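Local coordinates for protein 2-aminomuconate 6-semialdehyde dehydrogenase (Burkholderia cenocepacia, PDB 4U3W) that probably catalyses the NAD-dependent oxidation of 2-aminomuconate 6-semialdehyde to 2-aminomuconate, as a member of the aldehyde dehydrogenase family, at residues Q22-Y27 / T201-T206; A86-I91 / A127-F132; V280-A285 / A438-T443; P317-F322 / I416-D421. All blocks are in the same frame, centred on the assembly; numbering follows the deposited sequence.

Contact 1 of 4, residues Q22-Y27 / T201-T206; sequences QLLRHY and TPSSAT
The carbonyl oxygen of Pro202, the residue that meets Leu24 across this contact, is gripped twice by Thr206. Thr206 OG1 gives a bond of 2.8 Å to Pro202 O, and Thr206 N reaches the same oxygen at 3.2 Å. The two donors come from opposite faces of the carbonyl plane, the hydroxyl tilted 34° from it. This ties Thr206 of helix 203-214 back to Pro202; the helix joins the parallel strands 192-196 and 222-224 in a beta-alpha-beta crossover. The N-terminal strand 23-28 passes over these residues. Leu24 supplies most of the packing. Its CG stands anti to the carbonyl carbon (chi1 -59°), and with chi2 extended this brings CD1 to the proline ring, with Leu24 CD1 3.6 Å from Pro202 CG. The two side chains cross at about a right angle. Leu24 CD1 also lies 4.0 Å from Ser203 OG, whose polar partner is Asp109. Thr206 OG1 is further hydrogen-bonded to His226 NE2. Main-chain bonds from Leu24 to Asp52 and Cys54 fix its strand to strand 49-54. Nearby, Glu200 and Leu42 make a magnesium site. At the edge of the contact, Thr206 CG2 lies 4.2 Å from Arg25 O.

Contact 2 of 4, residues A86-I91 / A127-F132; sequences AWLHKI and ANFRTF
His89 and Arg130 meet edge to edge, their ring and guanidinium planes only 23° apart. Arg130 NH1 donates to His89 ND1 at 3.2 Å, with an N-H...N angle of 154°. The bond lies in both planes. A bend at chi2 of Arg130 (-142°) carries its chain across the imidazole at about a right angle, with Arg130 CD 3.8 Å from His89 CE1. Deeper in, Phe129 presents a face to Ile91, whose CG2 sits above the ring centre in a CH-pi contact, 3.9 Å from the centroid. Leu88 comes instead to the edge of that ring, its CG 3.9 Å from Phe129 CD1. Helices 81-96 and 114-138 run antiparallel here; the axes of 86-91 and 127-132 come within 8.3 Å. Phe129 also packs on Thr180 and Ala184 of helix 175-188. Arg130 NH2 makes salt bridges to Asp93 and Glu96, so three partners on helix 81-96 hold the guanidinium. His89 NE2 is hydrogen-bonded to Asp134. An ND1 that accepts and an NE2 that meets a carboxylate are consistent with a neutral histidine protonated on NE2.

Contact 3 of 4, residues V280-A285 / A438-T443; sequences VVFADA and ASIWTT
The Phe282 ring takes both Ile440 CG2 and Trp441 O at its edge, near the ring plane, with Phe282 CE2 3.9 Å from Ile440 CG2. The Trp441 indole, on the sheet face of Val281, has Val280 O at its edge, 3.5 Å from Trp441 CD1. Arg447 adds a cation-pi contact to Phe282. Strands 277-281 and 437-441 run parallel as neighbours in the mixed sheet. Their bonds run Val280 N to Ser439 O, Trp441 N to Val280 O and Phe282 N to Trp441 O. The type I turn from Phe282 to Ala285 then meets Thr442 and Thr443. Asp284 CG sits between its backbone N and carbonyl carbon (chi1 65°), which helps bring OD1 to both threonines. Asp284 OD1 accepts Thr442 OG1 at 2.6 Å on its syn side, and Thr443 N from above the carboxylate plane. Thr443 OG1 donates to Asp284 O at 2.7 Å. Asp284 OD2 has its salt bridge with Arg447. Thr443 also bonds a neighbouring subunit through its backbone. Helices 422-430 and 445-452 cover the Val280 and Ile440 face, while Val281 bonds to strand 309-315.

Contact 4 of 4, residues P317-F322 / I416-D421; sequences PIFERF and IAPFDD
Phe319, in the first turn of helix 319-331, sits over Pro418 near the end of strand 413-419, their CA atoms 6.0 Å apart. The turn is closed by Phe322 N bonding to Ile318 O. Phe319 has its CG anti to the backbone N (chi1 172°), which turns the ring toward the strand. Pro418 CD lies over one face, displaced toward the rim, in a CH-pi contact 4.1 Å from the centroid. The ring also touches the peptide between Ala417 and Pro418, with Phe319 CE1 3.6 Å from Pro418 N. Ile416 CG2 lies 3.7 Å from Phe319 CE1. Phe322 adds a looser touch, its CD1 4.5 Å from Ile416 CG2. Phe322 also packs on helix 287-299. Strand 413-419 is thus layered between helices, because Ala417 and Phe419 meet helix 422-430. Close by, Asp420 forms a salt bridge with Arg316, just before Pro317. Between the two segments themselves only apolar side chains and backbone atoms meet, so the packing is apolar with one CH-pi contact, and no hydrogen bond joins them.

Overall arrangement
Contacts 3 and 4 belong to the same seven-stranded sheet, and their centres are 11 Å apart. They touch directly: the rings of Phe282 and Phe419 meet edge-to-face, and Ile318 CD1 packs on Phe282 O and Ala283 CA in the type I turn. Contact 3 pairs two strands and is rich in hydrogen bonds, while contact 4 lays a helix on a strand by apolar packing. Contact 2 is nested along the chain within the loop closed by contact 1, but their nearest atoms are about 9 Å apart. All four contacts are largely buried, yet contact 4 is centred farthest from the chain centre, about 31 Å, against about 19 Å for contacts 1 and 2. Contact 2 sets a polar His89-Arg130 pair beside apolar packing, whereas contact 1 is small and apolar. Contact 3 alone reaches another subunit.

Contact 1 of 4, residues Q22-Y27 / T201-T206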
loop_
_atom_site.group_PDB
_atom_site.type_symbol
_atom_site.label_atom_id
_atom_site.label_comp_id
_atom_site.label_asym_id
_atom_site.label_seq_id
_atom_site.Cartn_x
_atom_site.Cartn_y
_atom_site.Cartn_z
ATOM N N GLN A 22 -25.233 -32.750 -31.129
ATOM C CA GLN A 22 -24.915 -31.503 -30.474
ATOM C C GLN A 22 -23.629 -31.058 -31.134
ATOM O O GLN A 22 -22.666 -31.837 -31.211
ATOM C CB GLN A 22 -24.737 -31.628 -28.948
ATOM C CG GLN A 22 -24.618 -30.208 -28.287
ATOM C CD GLN A 22 -24.387 -30.164 -26.753
ATOM O OE1 GLN A 22 -23.900 -31.113 -26.119
ATOM N NE2 GLN A 22 -24.740 -29.030 -26.165
ATOM N N LEU A 23 -23.591 -29.810 -31.597
ATOM C CA LEU A 23 -22.365 -29.292 -32.191
ATOM C C LEU A 23 -21.950 -28.112 -31.342
ATOM O O LEU A 23 -22.738 -27.179 -31.168
ATOM C CB LEU A 23 -22.574 -28.858 -33.662
ATOM C CG LEU A 23 -21.376 -28.266 -34.423
ATOM C CD1 LEU A 23 -20.348 -29.380 -34.617
ATOM C CD2 LEU A 23 -21.779 -27.655 -35.843
ATOM N N LEU A 24 -20.722 -28.171 -30.827
ATOM C CA LEU A 24 -20.140 -27.096 -30.030
ATOM C C LEU A 24 -19.328 -26.192 -30.951
ATOM O O LEU A 24 -18.307 -26.612 -31.539
ATOM C CB LEU A 24 -19.270 -27.643 -28.892
ATOM C CG LEU A 24 -19.993 -28.576 -27.888
ATOM C CD1 LEU A 24 -19.064 -28.975 -26.735
ATOM C CD2 LEU A 24 -21.219 -27.905 -27.299
ATOM N N ARG A 25 -19.815 -24.969 -31.066
ATOM C CA ARG A 25 -19.265 -23.958 -31.964
ATOM C C ARG A 25 -18.350 -22.963 -31.237
ATOM O O ARG A 25 -18.405 -22.837 -29.982
ATOM C CB ARG A 25 -20.429 -23.216 -32.654
ATOM C CG ARG A 25 -21.290 -24.100 -33.614
ATOM C CD ARG A 25 -22.493 -23.279 -34.132
ATOM N NE ARG A 25 -23.370 -24.059 -35.014
ATOM C CZ ARG A 25 -24.330 -24.870 -34.582
ATOM N NH1 ARG A 25 -24.552 -24.988 -33.260
ATOM N NH2 ARG A 25 -25.092 -25.534 -35.468
ATOM N N HIS A 26 -17.470 -22.322 -32.014
ATOM C CA HIS A 26 -16.683 -21.194 -31.574
ATOM C C HIS A 26 -17.619 -20.016 -31.326
ATOM O O HIS A 26 -18.742 -19.988 -31.842
ATOM C CB HIS A 26 -15.608 -20.781 -32.621
ATOM C CG HIS A 26 -14.903 -21.949 -33.225
ATOM N ND1 HIS A 26 -14.048 -22.755 -32.507
ATOM C CD2 HIS A 26 -14.976 -22.473 -34.489
ATOM C CE1 HIS A 26 -13.637 -23.754 -33.293
ATOM N NE2 HIS A 26 -14.156 -23.579 -34.510
ATOM N N TYR A 27 -17.143 -19.031 -30.579
ATOM C CA TYR A 27 -17.911 -17.793 -30.391
ATOM C C TYR A 27 -17.000 -16.651 -30.760
ATOM O O TYR A 27 -16.032 -16.373 -30.057
ATOM C CB TYR A 27 -18.427 -17.643 -28.951
ATOM C CG TYR A 27 -19.289 -16.391 -28.751
ATOM C CD1 TYR A 27 -20.595 -16.348 -29.223
ATOM C CD2 TYR A 27 -18.805 -15.276 -28.065
ATOM C CE1 TYR A 27 -21.411 -15.191 -29.047
ATOM C CE2 TYR A 27 -19.617 -14.061 -27.896
ATOM C CZ TYR A 27 -20.921 -14.067 -28.399
ATOM O OH TYR A 27 -21.762 -12.988 -28.263
ATOM N N THR A 201 -12.548 -30.797 -22.425
ATOM C CA THR A 201 -13.602 -30.164 -21.620
ATOM C C THR A 201 -14.111 -28.861 -22.217
ATOM O O THR A 201 -13.895 -27.744 -21.672
ATOM C CB THR A 201 -13.094 -29.935 -20.120
ATOM O OG1 THR A 201 -11.920 -29.109 -20.124
ATOM C CG2 THR A 201 -12.720 -31.295 -19.488
ATOM N N PRO A 202 -14.844 -28.982 -23.341
ATOM C CA PRO A 202 -15.350 -27.813 -24.054
ATOM C C PRO A 202 -16.693 -27.248 -23.544
ATOM O O PRO A 202 -17.047 -26.146 -23.951
ATOM C CB PRO A 202 -15.544 -28.361 -25.488
ATOM C CG PRO A 202 -15.925 -29.834 -25.256
ATOM C CD PRO A 202 -15.031 -30.240 -24.108
ATOM N N SER A 203 -17.456 -28.020 -22.765
ATOM C CA SER A 203 -18.896 -27.734 -22.610
ATOM C C SER A 203 -19.213 -26.532 -21.728
ATOM O O SER A 203 -20.033 -25.679 -22.125
ATOM C CB SER A 203 -19.647 -28.962 -22.052
ATOM O OG SER A 203 -19.395 -30.066 -22.935
ATOM N N SER A 204 -18.619 -26.461 -20.528
ATOM C CA SER A 204 -18.926 -25.328 -19.651
ATOM C C SER A 204 -18.385 -24.000 -20.205
ATOM O O SER A 204 -19.021 -22.939 -20.027
ATOM C CB SER A 204 -18.423 -25.577 -18.209
ATOM O OG SER A 204 -17.004 -25.557 -18.080
ATOM N N ALA A 205 -17.249 -24.028 -20.895
ATOM C CA ALA A 205 -16.789 -22.788 -21.564
ATOM C C ALA A 205 -17.766 -22.329 -22.675
ATOM O O ALA A 205 -17.984 -21.130 -22.876
ATOM C CB ALA A 205 -15.365 -22.999 -22.147
ATOM N N THR A 206 -18.373 -23.283 -23.385
ATOM C CA THR A 206 -19.346 -22.925 -24.400
ATOM C C THR A 206 -20.597 -22.296 -23.742
ATOM O O THR A 206 -21.140 -21.304 -24.265
ATOM C CB THR A 206 -19.758 -24.144 -25.285
ATOM O OG1 THR A 206 -18.574 -24.775 -25.812
ATOM C CG2 THR A 206 -20.632 -23.662 -26.511
#

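Contact 2 of 4, residues A86-I91 / A127-F132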
loop_
_atom_site.group_PDB
_atom_site.type_symbol
_atom_site.label_atom_id
_atom_site.label_comp_id
_atom_site.label_asym_id
_atom_site.label_seq_id
_atom_site.Cartn_x
_atom_site.Cartn_y
_atom_site.Cartn_z
ATOM N N ALA A 86 -19.638 -3.712 -13.367
ATOM C CA ALA A 86 -21.024 -4.034 -13.617
ATOM C C ALA A 86 -21.198 -5.159 -14.649
ATOM O O ALA A 86 -22.100 -5.966 -14.502
ATOM C CB ALA A 86 -21.792 -2.785 -14.051
ATOM N N TRP A 87 -20.384 -5.175 -15.705
ATOM C CA TRP A 87 -20.440 -6.265 -16.677
ATOM C C TRP A 87 -20.129 -7.592 -15.977
ATOM O O TRP A 87 -20.799 -8.596 -16.182
ATOM C CB TRP A 87 -19.454 -6.019 -17.833
ATOM C CG TRP A 87 -20.001 -5.134 -18.951
ATOM C CD1 TRP A 87 -19.522 -3.897 -19.339
ATOM C CD2 TRP A 87 -21.121 -5.420 -19.823
ATOM N NE1 TRP A 87 -20.285 -3.402 -20.388
ATOM C CE2 TRP A 87 -21.255 -4.322 -20.708
ATOM C CE3 TRP A 87 -22.025 -6.496 -19.930
ATOM C CZ2 TRP A 87 -22.258 -4.269 -21.688
ATOM C CZ3 TRP A 87 -23.008 -6.460 -20.925
ATOM C CH2 TRP A 87 -23.121 -5.339 -21.791
ATOM N N LEU A 88 -19.094 -7.594 -15.149
ATOM C CA LEU A 88 -18.684 -8.844 -14.498
ATOM C C LEU A 88 -19.765 -9.405 -13.539
ATOM O O LEU A 88 -20.027 -10.643 -13.509
ATOM C CB LEU A 88 -17.344 -8.615 -13.782
ATOM C CG LEU A 88 -16.126 -9.026 -14.648
ATOM C CD1 LEU A 88 -15.927 -8.164 -15.873
ATOM C CD2 LEU A 88 -14.832 -9.090 -13.828
ATOM N N HIS A 89 -20.465 -8.505 -12.825
ATOM C CA HIS A 89 -21.567 -8.965 -12.016
ATOM C C HIS A 89 -22.737 -9.455 -12.871
ATOM O O HIS A 89 -23.413 -10.396 -12.488
ATOM C CB HIS A 89 -22.039 -7.862 -11.058
ATOM C CG HIS A 89 -21.225 -7.773 -9.805
ATOM N ND1 HIS A 89 -21.274 -8.735 -8.813
ATOM C CD2 HIS A 89 -20.334 -6.838 -9.386
ATOM C CE1 HIS A 89 -20.441 -8.398 -7.842
ATOM N NE2 HIS A 89 -19.864 -7.249 -8.162
ATOM N N LYS A 90 -22.988 -8.826 -14.015
ATOM C CA LYS A 90 -24.041 -9.336 -14.915
ATOM C C LYS A 90 -23.716 -10.741 -15.394
ATOM O O LYS A 90 -24.602 -11.592 -15.536
ATOM C CB LYS A 90 -24.198 -8.439 -16.148
ATOM C CG LYS A 90 -25.124 -7.223 -15.941
ATOM C CD LYS A 90 -25.240 -6.409 -17.248
ATOM C CE LYS A 90 -25.152 -4.900 -16.995
ATOM N NZ LYS A 90 -26.404 -4.216 -16.531
ATOM N N ILE A 91 -22.436 -10.963 -15.693
ATOM C CA ILE A 91 -21.997 -12.292 -16.163
ATOM C C ILE A 91 -22.184 -13.295 -15.034
ATOM O O ILE A 91 -22.747 -14.361 -15.218
ATOM C CB ILE A 91 -20.521 -12.251 -16.640
ATOM C CG1 ILE A 91 -20.410 -11.400 -17.922
ATOM C CG2 ILE A 91 -19.994 -13.673 -16.919
ATOM C CD1 ILE A 91 -18.981 -10.877 -18.226
ATOM N N ALA A 127 -17.830 -16.969 -8.237
ATOM C CA ALA A 127 -17.138 -16.081 -7.291
ATOM C C ALA A 127 -15.926 -15.333 -7.894
ATOM O O ALA A 127 -15.591 -14.198 -7.452
ATOM C CB ALA A 127 -16.700 -16.901 -6.029
ATOM N N ASN A 128 -15.258 -15.953 -8.875
ATOM C CA ASN A 128 -14.145 -15.300 -9.580
ATOM C C ASN A 128 -14.603 -14.004 -10.220
ATOM O O ASN A 128 -13.906 -12.988 -10.107
ATOM C CB ASN A 128 -13.547 -16.191 -10.671
ATOM C CG ASN A 128 -12.616 -17.263 -10.107
ATOM O OD1 ASN A 128 -12.021 -17.078 -9.045
ATOM N ND2 ASN A 128 -12.525 -18.419 -10.800
ATOM N N PHE A 129 -15.776 -14.038 -10.870
ATOM C CA PHE A 129 -16.285 -12.811 -11.510
ATOM C C PHE A 129 -16.611 -11.730 -10.444
ATOM O O PHE A 129 -16.215 -10.569 -10.622
ATOM C CB PHE A 129 -17.501 -13.112 -12.386
ATOM C CG PHE A 129 -17.118 -13.710 -13.730
ATOM C CD1 PHE A 129 -16.636 -12.908 -14.752
ATOM C CD2 PHE A 129 -17.197 -15.079 -13.936
ATOM C CE1 PHE A 129 -16.247 -13.479 -15.975
ATOM C CE2 PHE A 129 -16.824 -15.632 -15.189
ATOM C CZ PHE A 129 -16.350 -14.818 -16.174
ATOM N N ARG A 130 -17.259 -12.120 -9.333
ATOM C CA ARG A 130 -17.663 -11.120 -8.315
ATOM C C ARG A 130 -16.448 -10.541 -7.611
ATOM O O ARG A 130 -16.397 -9.342 -7.291
ATOM C CB ARG A 130 -18.628 -11.734 -7.281
ATOM C CG ARG A 130 -19.845 -12.347 -7.965
ATOM C CD ARG A 130 -21.103 -12.111 -7.170
ATOM N NE ARG A 130 -22.201 -12.949 -7.600
ATOM C CZ ARG A 130 -23.145 -12.549 -8.447
ATOM N NH1 ARG A 130 -23.107 -11.306 -8.971
ATOM N NH2 ARG A 130 -24.141 -13.378 -8.749
ATOM N N THR A 131 -15.457 -11.393 -7.382
ATOM C CA THR A 131 -14.257 -10.951 -6.713
ATOM C C THR A 131 -13.484 -9.911 -7.481
ATOM O O THR A 131 -13.088 -8.874 -6.944
ATOM C CB THR A 131 -13.335 -12.143 -6.427
ATOM O OG1 THR A 131 -13.917 -12.886 -5.373
ATOM C CG2 THR A 131 -11.947 -11.666 -5.971
ATOM N N PHE A 132 -13.213 -10.181 -8.747
ATOM C CA PHE A 132 -12.474 -9.212 -9.508
ATOM C C PHE A 132 -13.308 -8.000 -9.851
ATOM O O PHE A 132 -12.750 -6.934 -10.057
ATOM C CB PHE A 132 -11.874 -9.848 -10.790
ATOM C CG PHE A 132 -10.702 -10.752 -10.483
ATOM C CD1 PHE A 132 -9.497 -10.210 -10.067
ATOM C CD2 PHE A 132 -10.851 -12.126 -10.479
ATOM C CE1 PHE A 132 -8.423 -11.047 -9.713
ATOM C CE2 PHE A 132 -9.793 -12.961 -10.131
ATOM C CZ PHE A 132 -8.578 -12.412 -9.762
#

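Contact 3 of 4, residues V280-A285 / A438-T443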
loop_
_atom_site.group_PDB
_atom_site.type_symbol
_atom_site.label_atom_id
_atom_site.label_comp_id
_atom_site.label_asym_id
_atom_site.label_seq_id
_atom_site.Cartn_x
_atom_site.Cartn_y
_atom_site.Cartn_z
ATOM N N VAL A 280 3.652 -32.672 4.721
ATOM C CA VAL A 280 4.548 -33.046 5.831
ATOM C C VAL A 280 3.706 -33.172 7.075
ATOM O O VAL A 280 2.939 -32.272 7.373
ATOM C CB VAL A 280 5.694 -32.000 6.052
ATOM C CG1 VAL A 280 6.633 -32.431 7.187
ATOM C CG2 VAL A 280 6.504 -31.836 4.750
ATOM N N VAL A 281 3.802 -34.317 7.744
ATOM C CA VAL A 281 3.070 -34.534 8.980
ATOM C C VAL A 281 4.034 -34.792 10.146
ATOM O O VAL A 281 4.680 -35.815 10.188
ATOM C CB VAL A 281 2.055 -35.723 8.870
ATOM C CG1 VAL A 281 1.232 -35.813 10.162
ATOM C CG2 VAL A 281 1.110 -35.491 7.655
ATOM N N PHE A 282 4.114 -33.852 11.087
ATOM C CA PHE A 282 4.944 -34.031 12.260
ATOM C C PHE A 282 4.193 -34.893 13.303
ATOM O O PHE A 282 2.952 -34.892 13.308
ATOM C CB PHE A 282 5.321 -32.650 12.834
ATOM C CG PHE A 282 6.370 -31.941 12.020
ATOM C CD1 PHE A 282 7.725 -32.166 12.264
ATOM C CD2 PHE A 282 5.998 -31.084 10.971
ATOM C CE1 PHE A 282 8.692 -31.533 11.521
ATOM C CE2 PHE A 282 6.962 -30.419 10.227
ATOM C CZ PHE A 282 8.312 -30.652 10.491
ATOM N N ALA A 283 4.923 -35.586 14.196
ATOM C CA ALA A 283 4.289 -36.415 15.232
ATOM C C ALA A 283 3.390 -35.576 16.152
ATOM O O ALA A 283 2.453 -36.108 16.734
ATOM C CB ALA A 283 5.378 -37.193 16.106
ATOM N N ASP A 284 3.646 -34.268 16.274
ATOM C CA ASP A 284 2.827 -33.424 17.151
ATOM C C ASP A 284 1.555 -32.905 16.465
ATOM O O ASP A 284 0.804 -32.102 17.040
ATOM C CB ASP A 284 3.649 -32.247 17.701
ATOM C CG ASP A 284 4.122 -31.239 16.602
ATOM O OD1 ASP A 284 3.381 -30.966 15.635
ATOM O OD2 ASP A 284 5.253 -30.685 16.728
ATOM N N ALA A 285 1.315 -33.336 15.224
ATOM C CA ALA A 285 0.117 -32.908 14.507
ATOM C C ALA A 285 -1.128 -33.465 15.137
ATOM O O ALA A 285 -1.060 -34.449 15.876
ATOM C CB ALA A 285 0.183 -33.324 12.978
ATOM N N ALA A 438 2.949 -26.688 -0.903
ATOM C CA ALA A 438 3.224 -27.690 0.111
ATOM C C ALA A 438 2.222 -27.540 1.266
ATOM O O ALA A 438 1.653 -26.460 1.463
ATOM C CB ALA A 438 4.635 -27.536 0.618
ATOM N N SER A 439 1.981 -28.603 2.015
ATOM C CA SER A 439 1.200 -28.439 3.256
ATOM C C SER A 439 1.918 -29.131 4.408
ATOM O O SER A 439 2.549 -30.160 4.223
ATOM C CB SER A 439 -0.236 -28.969 3.090
ATOM O OG SER A 439 -0.159 -30.340 2.819
ATOM N N ILE A 440 1.841 -28.504 5.590
ATOM C CA ILE A 440 2.538 -28.901 6.810
ATOM C C ILE A 440 1.488 -29.069 7.884
ATOM O O ILE A 440 0.663 -28.151 8.050
ATOM C CB ILE A 440 3.521 -27.768 7.299
ATOM C CG1 ILE A 440 4.442 -27.314 6.155
ATOM C CG2 ILE A 440 4.286 -28.153 8.571
ATOM C CD1 ILE A 440 5.389 -28.324 5.751
ATOM N N TRP A 441 1.561 -30.180 8.640
ATOM C CA TRP A 441 0.641 -30.479 9.716
ATOM C C TRP A 441 1.423 -30.507 11.026
ATOM O O TRP A 441 2.309 -31.359 11.208
ATOM C CB TRP A 441 -0.098 -31.822 9.481
ATOM C CG TRP A 441 -0.951 -31.721 8.292
ATOM C CD1 TRP A 441 -0.563 -31.904 6.992
ATOM C CD2 TRP A 441 -2.343 -31.361 8.255
ATOM N NE1 TRP A 441 -1.632 -31.680 6.145
ATOM C CE2 TRP A 441 -2.728 -31.318 6.894
ATOM C CE3 TRP A 441 -3.290 -31.057 9.238
ATOM C CZ2 TRP A 441 -4.040 -30.986 6.483
ATOM C CZ3 TRP A 441 -4.576 -30.737 8.840
ATOM C CH2 TRP A 441 -4.945 -30.715 7.477
ATOM N N THR A 442 1.118 -29.548 11.905
ATOM C CA THR A 442 1.747 -29.457 13.229
ATOM C C THR A 442 0.864 -28.620 14.155
ATOM O O THR A 442 0.171 -27.716 13.685
ATOM C CB THR A 442 3.162 -28.810 13.137
ATOM O OG1 THR A 442 3.751 -28.700 14.439
ATOM C CG2 THR A 442 3.064 -27.437 12.483
ATOM N N THR A 443 0.900 -28.903 15.457
ATOM C CA THR A 443 0.224 -28.019 16.404
ATOM C C THR A 443 1.191 -27.003 17.043
ATOM O O THR A 443 0.772 -26.198 17.895
ATOM C CB THR A 443 -0.424 -28.820 17.554
ATOM O OG1 THR A 443 0.591 -29.610 18.149
ATOM C CG2 THR A 443 -1.519 -29.748 17.045
#

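Contact 4 of 4, residues P317-F322 / I416-D421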
loop_
_atom_site.group_PDB
_atom_site.type_symbol
_atom_site.label_atom_id
_atom_site.label_comp_id
_atom_site.label_asym_id
_atom_site.label_seq_id
_atom_site.Cartn_x
_atom_site.Cartn_y
_atom_site.Cartn_z
ATOM N N PRO A 317 7.825 -41.702 14.409
ATOM C CA PRO A 317 7.010 -42.365 15.445
ATOM C C PRO A 317 5.512 -42.572 15.121
ATOM O O PRO A 317 4.889 -43.440 15.727
ATOM C CB PRO A 317 7.150 -41.429 16.657
ATOM C CG PRO A 317 8.418 -40.729 16.442
ATOM C CD PRO A 317 8.526 -40.521 14.951
ATOM N N ILE A 318 4.927 -41.824 14.180
ATOM C CA ILE A 318 3.535 -42.064 13.840
ATOM C C ILE A 318 3.374 -42.622 12.421
ATOM O O ILE A 318 2.250 -42.700 11.911
ATOM C CB ILE A 318 2.676 -40.765 13.954
ATOM C CG1 ILE A 318 3.281 -39.627 13.131
ATOM C CG2 ILE A 318 2.484 -40.329 15.418
ATOM C CD1 ILE A 318 2.266 -38.533 12.806
ATOM N N PHE A 319 4.486 -42.973 11.769
ATOM C CA PHE A 319 4.435 -43.345 10.339
ATOM C C PHE A 319 3.519 -44.553 10.085
ATOM O O PHE A 319 2.594 -44.484 9.267
ATOM C CB PHE A 319 5.861 -43.616 9.812
ATOM C CG PHE A 319 5.921 -44.202 8.406
ATOM C CD1 PHE A 319 5.771 -43.396 7.281
ATOM C CD2 PHE A 319 6.171 -45.541 8.217
ATOM C CE1 PHE A 319 5.857 -43.952 5.993
ATOM C CE2 PHE A 319 6.243 -46.083 6.949
ATOM C CZ PHE A 319 6.072 -45.283 5.830
ATOM N N GLU A 320 3.728 -45.649 10.805
ATOM C CA GLU A 320 2.946 -46.875 10.550
ATOM C C GLU A 320 1.455 -46.699 10.801
ATOM O O GLU A 320 0.634 -47.120 9.987
ATOM C CB GLU A 320 3.483 -48.045 11.402
ATOM C CG GLU A 320 4.835 -48.522 10.925
ATOM C CD GLU A 320 5.142 -49.966 11.335
ATOM O OE1 GLU A 320 4.248 -50.674 11.873
ATOM O OE2 GLU A 320 6.293 -50.399 11.094
ATOM N N ARG A 321 1.114 -46.044 11.905
ATOM C CA ARG A 321 -0.278 -45.711 12.224
ATOM C C ARG A 321 -0.896 -44.797 11.169
ATOM O O ARG A 321 -2.074 -44.955 10.819
ATOM C CB ARG A 321 -0.377 -44.999 13.586
ATOM C CG ARG A 321 -0.051 -45.850 14.764
ATOM C CD ARG A 321 -0.283 -45.077 16.108
ATOM N NE ARG A 321 -1.499 -44.254 16.085
ATOM C CZ ARG A 321 -1.557 -42.944 16.333
ATOM N NH1 ARG A 321 -0.471 -42.246 16.646
ATOM N NH2 ARG A 321 -2.726 -42.324 16.285
ATOM N N PHE A 322 -0.116 -43.828 10.678
ATOM C CA PHE A 322 -0.629 -42.915 9.654
ATOM C C PHE A 322 -0.929 -43.694 8.370
ATOM O O PHE A 322 -1.985 -43.528 7.757
ATOM C CB PHE A 322 0.361 -41.781 9.373
ATOM C CG PHE A 322 -0.187 -40.700 8.451
ATOM C CD1 PHE A 322 -0.092 -40.819 7.071
ATOM C CD2 PHE A 322 -0.814 -39.591 8.985
ATOM C CE1 PHE A 322 -0.629 -39.805 6.224
ATOM C CE2 PHE A 322 -1.357 -38.585 8.169
ATOM C CZ PHE A 322 -1.243 -38.686 6.797
ATOM N N ILE A 416 4.257 -42.363 0.630
ATOM C CA ILE A 416 4.495 -41.926 2.036
ATOM C C ILE A 416 5.878 -42.425 2.492
ATOM O O ILE A 416 6.185 -43.619 2.335
ATOM C CB ILE A 416 3.361 -42.461 2.974
ATOM C CG1 ILE A 416 2.014 -42.239 2.262
ATOM C CG2 ILE A 416 3.373 -41.769 4.415
ATOM C CD1 ILE A 416 0.778 -42.661 2.999
ATOM N N ALA A 417 6.714 -41.526 3.043
ATOM C CA ALA A 417 8.025 -41.925 3.599
ATOM C C ALA A 417 8.148 -41.413 5.006
ATOM O O ALA A 417 7.523 -40.412 5.339
ATOM C CB ALA A 417 9.190 -41.405 2.764
ATOM N N PRO A 418 8.941 -42.114 5.849
ATOM C CA PRO A 418 9.238 -41.599 7.191
ATOM C C PRO A 418 10.342 -40.552 7.183
ATOM O O PRO A 418 11.213 -40.648 6.310
ATOM C CB PRO A 418 9.720 -42.841 7.942
ATOM C CG PRO A 418 10.404 -43.658 6.850
ATOM C CD PRO A 418 9.590 -43.414 5.593
ATOM N N PHE A 419 10.340 -39.629 8.151
ATOM C CA PHE A 419 11.500 -38.772 8.366
ATOM C C PHE A 419 11.820 -38.714 9.863
ATOM O O PHE A 419 10.974 -39.067 10.704
ATOM C CB PHE A 419 11.285 -37.360 7.761
ATOM C CG PHE A 419 10.301 -36.486 8.498
ATOM C CD1 PHE A 419 8.940 -36.553 8.198
ATOM C CD2 PHE A 419 10.729 -35.545 9.426
ATOM C CE1 PHE A 419 8.009 -35.732 8.829
ATOM C CE2 PHE A 419 9.808 -34.712 10.102
ATOM C CZ PHE A 419 8.438 -34.800 9.805
ATOM N N ASP A 420 13.035 -38.282 10.197
ATOM C CA ASP A 420 13.447 -38.219 11.598
ATOM C C ASP A 420 13.609 -36.828 12.175
ATOM O O ASP A 420 13.434 -36.652 13.370
ATOM C CB ASP A 420 14.757 -38.993 11.773
ATOM C CG ASP A 420 14.584 -40.457 11.463
ATOM O OD1 ASP A 420 13.747 -41.098 12.142
ATOM O OD2 ASP A 420 15.225 -40.929 10.494
ATOM N N ASP A 421 14.019 -35.849 11.377
ATOM C CA ASP A 421 14.117 -34.510 11.923
ATOM C C ASP A 421 13.792 -33.358 10.948
ATOM O O ASP A 421 13.667 -33.508 9.706
ATOM C CB ASP A 421 15.501 -34.284 12.563
ATOM C CG ASP A 421 16.643 -34.479 11.598
ATOM O OD1 ASP A 421 16.855 -33.572 10.766
ATOM O OD2 ASP A 421 17.362 -35.509 11.718
#